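Local coordinates for protein carbohydrate kinase, FGGY (Novosphingobium aromaticivorans, PDB 3H6E) that belongs to the FGGY family of carbohydrate kinases and probably phosphorylates a sugar or related polyol at the expense of ATP, at residues Ile338-Met343 against Cys371-Leu376; Gly258-Ala263 against Arg344-Tyr349. One frame throughout, in Å; residues are numbered along the deposited sequence.

Contact 1. Residues Ile338-Met343 against Cys371-Leu376; sequences ILPTLM and CLYAAL
Tyr373 projects from helix 363-384, which packs against the end of strand 337-339 in the actin-like ATPase fold of the C-terminal FGGY domain. With CG anti to the backbone N (chi1 162°), its ring reaches along Ile338-Leu342. Ile338 crosses it at about a right angle: CG2 makes a CH-pi contact over one face, 4.2 Å from the ring centroid and toward the rim, while Ile338 O comes within 3.2 Å of Tyr373 CD1. Pro340 sits at the ring edge, CG 3.3 Å from Tyr373 CE1. The cis peptide between Pro340 and Thr341 bends the chain, and Leu342 slides past the ring in the opposite direction, its CD1 3.6 Å from Tyr373 OH. Tyr373 is buried, and its OH is hydrogen-bonded to Glu303 OE1, which also accepts a bond from Leu342 N, joining helix and loop. With an alanine in place of Tyr373, a gap would probably open between Ile338, Pro340 and Leu342, and Glu303 is likely to lose its phenol partner. Thr341 closes an ST turn: with OG1 anti to its own N (chi1 -175°), that hydroxyl oxygen accepts an almost straight bond, 3.2 Å long, from the backbone N of Met343.

Contact 2. Residues Gly258-Ala263 against Arg344-Tyr349; sequences GTWFIA and RGFGPY
Trp260 lays the outer corner of its indole against one side of Phe346: Trp260 CH2 lies 3.5 Å from Phe346 CD1, and CZ2 of the same indole is 4.0 Å from that atom. The six-membered ring of Trp260 and the Phe346 ring form an oblique aromatic pair, planes at 70° and centroids 5.8 Å apart. In Trp260, CG sits anti to the carbonyl carbon (chi1 -77°), which sends the indole out from the turn that precedes strand 261-266. Phe346 answers from the long loop between strands 337-339 and 355-357, its CB aimed at the turn. Met299 touches both aromatic side chains, and Arg297 makes a cation-pi contact with the indole.

Glycines flank Phe346 in the loop: Gly345 and Gly347 adopt backbone angles that call for glycine, and a CB on Gly347 would also run into Pro348 CD. Gly347 N is hydrogen-bonded to Asp281 OD2, and Pro348 packs on Val377, Thr380 and Ala381 of helix 363-384.

Strands 252-256 and 261-266 form the first hairpin of this domain; in relatives of the actin-like ATPase fold the corresponding turn lies by the ATP phosphates, so Trp260 probably stands near the interdomain cleft. With no hydrogen bond across it and only 84 Å² buried, the contact is a small apolar touch of two partly exposed rings, so van der Waals contact and the burial of a little apolar surface are probably all this pair contributes, with no directional bond between the two segments.

Read from the N terminus, the segments come in the order 258-263, 338-343, 344-349 and 371-376, so the two contacts cross instead of nesting. Contact 2 closes a span of 80 residues, from the start of strand 261-266 to the loop after strand 337-339; contact 1 closes one of 27, from that strand to helix 363-384. Because 344-349 continues directly from 338-343, a single stretch of chain is held to the large sheet's hairpin and to the helix. The centres lie about 10 Å apart, and the contacts meet directly: Thr341 CG2 is 3.3 Å from Tyr349 O, and Ala374 CB is 4.2 Å from Phe261 CE2, where helix meets strand.

Contact 1. Residues Ile338-Met343 against Cys371-Leu376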
loop_
_atom_site.group_PDB
_atom_site.type_symbol
_atom_site.label_atom_id
_atom_site.label_comp_id
_atom_site.label_asym_id
_atom_site.label_seq_id
_atom_site.Cartn_x
_atom_site.Cartn_y
_atom_site.Cartn_z
ATOM N N ILE A 338 11.791 -10.691 -23.133
ATOM C CA ILE A 338 10.341 -10.832 -22.999
ATOM C C ILE A 338 9.644 -9.508 -23.272
ATOM O O ILE A 338 10.030 -8.478 -22.725
ATOM C CB ILE A 338 9.965 -11.241 -21.562
ATOM C CG1 ILE A 338 10.719 -12.502 -21.140
ATOM C CG2 ILE A 338 8.454 -11.415 -21.426
ATOM C CD1 ILE A 338 10.731 -12.729 -19.636
ATOM N N LEU A 339 8.604 -9.533 -24.098
ATOM C CA LEU A 339 7.827 -8.330 -24.378
ATOM C C LEU A 339 6.521 -8.302 -23.577
ATOM O O LEU A 339 5.854 -9.324 -23.436
ATOM C CB LEU A 339 7.537 -8.221 -25.874
ATOM C CG LEU A 339 8.736 -8.394 -26.808
ATOM C CD1 LEU A 339 8.339 -8.082 -28.237
ATOM C CD2 LEU A 339 9.900 -7.519 -26.379
ATOM N N PRO A 340 6.164 -7.123 -23.040
ATOM C CA PRO A 340 4.923 -6.888 -22.289
ATOM C C PRO A 340 3.701 -7.046 -23.188
ATOM O O PRO A 340 3.813 -6.795 -24.385
ATOM C CB PRO A 340 5.048 -5.422 -21.854
ATOM C CG PRO A 340 6.504 -5.106 -21.948
ATOM C CD PRO A 340 7.010 -5.920 -23.097
ATOM N N THR A 341 2.558 -7.435 -22.629
ATOM C CA THR A 341 2.420 -7.692 -21.201
ATOM C C THR A 341 1.812 -9.069 -20.964
ATOM O O THR A 341 1.172 -9.638 -21.850
ATOM C CB THR A 341 1.496 -6.651 -20.531
ATOM O OG1 THR A 341 1.477 -6.864 -19.114
ATOM C CG2 THR A 341 0.081 -6.772 -21.067
ATOM N N LEU A 342 2.000 -9.596 -19.759
ATOM C CA LEU A 342 1.430 -10.890 -19.398
ATOM C C LEU A 342 0.161 -10.744 -18.556
ATOM O O LEU A 342 -0.445 -11.737 -18.161
ATOM C CB LEU A 342 2.467 -11.762 -18.680
ATOM C CG LEU A 342 3.687 -12.135 -19.526
ATOM C CD1 LEU A 342 4.789 -11.090 -19.377
ATOM C CD2 LEU A 342 4.208 -13.518 -19.156
HETATM N N MSE A 343 -0.231 -9.499 -18.291
HETATM C CA MSE A 343 -1.482 -9.201 -17.594
HETATM C C MSE A 343 -2.300 -8.134 -18.316
HETATM O O MSE A 343 -2.356 -6.987 -17.869
HETATM C CB MSE A 343 -1.215 -8.736 -16.162
HETATM C CG MSE A 343 -1.184 -9.843 -15.128
HETATM SE SE MSE A 343 -2.669 -11.112 -15.262
HETATM C CE MSE A 343 -4.199 -9.924 -15.078
ATOM N N CYS A 371 13.578 -11.505 -14.586
ATOM C CA CYS A 371 13.963 -10.422 -13.691
ATOM C C CYS A 371 14.321 -9.151 -14.454
ATOM O O CYS A 371 14.222 -8.050 -13.915
ATOM C CB CYS A 371 15.146 -10.845 -12.826
ATOM S SG CYS A 371 14.799 -12.189 -11.692
ATOM N N LEU A 372 14.740 -9.309 -15.705
ATOM C CA LEU A 372 15.108 -8.162 -16.531
ATOM C C LEU A 372 13.871 -7.450 -17.048
ATOM O O LEU A 372 13.808 -6.222 -17.055
ATOM C CB LEU A 372 15.987 -8.589 -17.712
ATOM C CG LEU A 372 17.384 -9.131 -17.394
ATOM C CD1 LEU A 372 18.250 -9.134 -18.654
ATOM C CD2 LEU A 372 18.046 -8.324 -16.288
ATOM N N TYR A 373 12.892 -8.237 -17.483
ATOM C CA TYR A 373 11.640 -7.709 -18.011
ATOM C C TYR A 373 10.904 -6.873 -16.964
ATOM O O TYR A 373 10.243 -5.885 -17.296
ATOM C CB TYR A 373 10.751 -8.860 -18.504
ATOM C CG TYR A 373 9.290 -8.496 -18.662
ATOM C CD1 TYR A 373 8.821 -7.911 -19.830
ATOM C CD2 TYR A 373 8.381 -8.741 -17.641
ATOM C CE1 TYR A 373 7.486 -7.576 -19.973
ATOM C CE2 TYR A 373 7.048 -8.410 -17.776
ATOM C CZ TYR A 373 6.606 -7.832 -18.943
ATOM O OH TYR A 373 5.280 -7.499 -19.082
ATOM N N ALA A 374 11.023 -7.272 -15.702
ATOM C CA ALA A 374 10.351 -6.573 -14.613
ATOM C C ALA A 374 11.092 -5.285 -14.272
ATOM O O ALA A 374 10.494 -4.319 -13.800
ATOM C CB ALA A 374 10.231 -7.476 -13.388
ATOM N N ALA A 375 12.397 -5.278 -14.519
ATOM C CA ALA A 375 13.210 -4.090 -14.294
ATOM C C ALA A 375 12.850 -3.024 -15.319
ATOM O O ALA A 375 12.739 -1.843 -14.993
ATOM C CB ALA A 375 14.684 -4.432 -14.381
ATOM N N LEU A 376 12.652 -3.459 -16.558
ATOM C CA LEU A 376 12.356 -2.553 -17.659
ATOM C C LEU A 376 10.965 -1.950 -17.534
ATOM O O LEU A 376 10.766 -0.772 -17.827
ATOM C CB LEU A 376 12.503 -3.286 -18.993
ATOM C CG LEU A 376 13.917 -3.812 -19.260
ATOM C CD1 LEU A 376 13.907 -5.012 -20.198
ATOM C CD2 LEU A 376 14.832 -2.704 -19.785
#

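Contact 2. Residues Gly258-Ala263 against Arg344-Tyr349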
loop_
_atom_site.group_PDB
_atom_site.type_symbol
_atom_site.label_atom_id
_atom_site.label_comp_id
_atom_site.label_asym_id
_atom_site.label_seq_id
_atom_site.Cartn_x
_atom_site.Cartn_y
_atom_site.Cartn_z
ATOM N N GLY A 258 5.917 -7.827 -5.084
ATOM C CA GLY A 258 5.019 -8.905 -4.714
ATOM C C GLY A 258 4.129 -9.191 -5.914
ATOM O O GLY A 258 4.551 -9.001 -7.058
ATOM N N THR A 259 2.898 -9.631 -5.675
ATOM C CA THR A 259 1.957 -9.780 -6.781
ATOM C C THR A 259 1.889 -8.467 -7.557
ATOM O O THR A 259 1.961 -8.454 -8.784
ATOM C CB THR A 259 0.548 -10.172 -6.305
ATOM O OG1 THR A 259 0.579 -11.490 -5.749
ATOM C CG2 THR A 259 -0.418 -10.162 -7.473
ATOM N N TRP A 260 1.768 -7.365 -6.824
ATOM C CA TRP A 260 1.814 -6.038 -7.415
ATOM C C TRP A 260 3.157 -5.363 -7.143
ATOM O O TRP A 260 3.641 -5.347 -6.010
ATOM C CB TRP A 260 0.692 -5.158 -6.855
ATOM C CG TRP A 260 -0.660 -5.431 -7.432
ATOM C CD1 TRP A 260 -1.595 -6.311 -6.961
ATOM C CD2 TRP A 260 -1.241 -4.811 -8.585
ATOM N NE1 TRP A 260 -2.717 -6.283 -7.755
ATOM C CE2 TRP A 260 -2.526 -5.369 -8.758
ATOM C CE3 TRP A 260 -0.798 -3.841 -9.492
ATOM C CZ2 TRP A 260 -3.373 -4.985 -9.798
ATOM C CZ3 TRP A 260 -1.641 -3.465 -10.526
ATOM C CH2 TRP A 260 -2.912 -4.035 -10.670
ATOM N N PHE A 261 3.756 -4.816 -8.194
ATOM C CA PHE A 261 4.891 -3.920 -8.050
ATOM C C PHE A 261 4.337 -2.501 -8.029
ATOM O O PHE A 261 3.697 -2.070 -8.987
ATOM C CB PHE A 261 5.851 -4.080 -9.227
ATOM C CG PHE A 261 6.696 -5.317 -9.165
ATOM C CD1 PHE A 261 6.178 -6.510 -8.686
ATOM C CD2 PHE A 261 8.006 -5.295 -9.618
ATOM C CE1 PHE A 261 6.958 -7.651 -8.641
ATOM C CE2 PHE A 261 8.790 -6.433 -9.580
ATOM C CZ PHE A 261 8.268 -7.611 -9.089
ATOM N N ILE A 262 4.562 -1.782 -6.936
ATOM C CA ILE A 262 4.002 -0.444 -6.788
ATOM C C ILE A 262 5.064 0.597 -6.472
ATOM O O ILE A 262 5.781 0.487 -5.479
ATOM C CB ILE A 262 2.923 -0.395 -5.690
ATOM C CG1 ILE A 262 1.838 -1.439 -5.959
ATOM C CG2 ILE A 262 2.314 1.000 -5.604
ATOM C CD1 ILE A 262 0.773 -1.499 -4.890
ATOM N N ALA A 263 5.155 1.608 -7.327
ATOM C CA ALA A 263 6.066 2.718 -7.110
ATOM C C ALA A 263 5.327 3.875 -6.450
ATOM O O ALA A 263 4.395 4.435 -7.027
ATOM C CB ALA A 263 6.689 3.163 -8.423
ATOM N N ARG A 344 -2.936 -8.523 -19.420
ATOM C CA ARG A 344 -3.773 -7.614 -20.205
ATOM C C ARG A 344 -4.591 -6.685 -19.319
ATOM O O ARG A 344 -5.289 -7.139 -18.416
ATOM C CB ARG A 344 -4.721 -8.402 -21.111
ATOM C CG ARG A 344 -4.099 -8.895 -22.396
ATOM C CD ARG A 344 -3.978 -7.782 -23.419
ATOM N NE ARG A 344 -5.264 -7.432 -24.018
ATOM C CZ ARG A 344 -5.387 -6.717 -25.132
ATOM N NH1 ARG A 344 -4.305 -6.286 -25.766
ATOM N NH2 ARG A 344 -6.587 -6.433 -25.619
ATOM N N GLY A 345 -4.501 -5.386 -19.583
ATOM C CA GLY A 345 -5.289 -4.407 -18.860
ATOM C C GLY A 345 -4.626 -3.820 -17.625
ATOM O O GLY A 345 -5.223 -3.002 -16.931
ATOM N N PHE A 346 -3.389 -4.219 -17.350
ATOM C CA PHE A 346 -2.707 -3.766 -16.144
ATOM C C PHE A 346 -1.300 -3.266 -16.435
ATOM O O PHE A 346 -0.614 -3.779 -17.322
ATOM C CB PHE A 346 -2.653 -4.892 -15.109
ATOM C CG PHE A 346 -4.005 -5.391 -14.689
ATOM C CD1 PHE A 346 -4.630 -4.871 -13.567
ATOM C CD2 PHE A 346 -4.653 -6.372 -15.417
ATOM C CE1 PHE A 346 -5.875 -5.326 -13.176
ATOM C CE2 PHE A 346 -5.897 -6.831 -15.034
ATOM C CZ PHE A 346 -6.509 -6.305 -13.910
ATOM N N GLY A 347 -0.873 -2.265 -15.675
ATOM C CA GLY A 347 0.467 -1.732 -15.812
ATOM C C GLY A 347 0.591 -0.653 -16.869
ATOM O O GLY A 347 -0.412 -0.158 -17.393
ATOM N N PRO A 348 1.837 -0.277 -17.184
ATOM C CA PRO A 348 2.156 0.759 -18.170
ATOM C C PRO A 348 1.856 0.313 -19.597
ATOM O O PRO A 348 1.634 1.163 -20.455
ATOM C CB PRO A 348 3.666 0.958 -17.994
ATOM C CG PRO A 348 3.987 0.368 -16.661
ATOM C CD PRO A 348 3.038 -0.762 -16.488
ATOM N N TYR A 349 1.850 -0.994 -19.844
ATOM C CA TYR A 349 1.623 -1.512 -21.193
ATOM C C TYR A 349 0.408 -2.427 -21.256
ATOM O O TYR A 349 0.537 -3.596 -21.623
ATOM C CB TYR A 349 2.847 -2.292 -21.676
ATOM C CG TYR A 349 4.156 -1.549 -21.547
ATOM C CD1 TYR A 349 4.637 -0.766 -22.587
ATOM C CD2 TYR A 349 4.913 -1.637 -20.388
ATOM C CE1 TYR A 349 5.834 -0.086 -22.472
ATOM C CE2 TYR A 349 6.112 -0.963 -20.265
ATOM C CZ TYR A 349 6.565 -0.190 -21.310
ATOM O OH TYR A 349 7.759 0.474 -21.195
#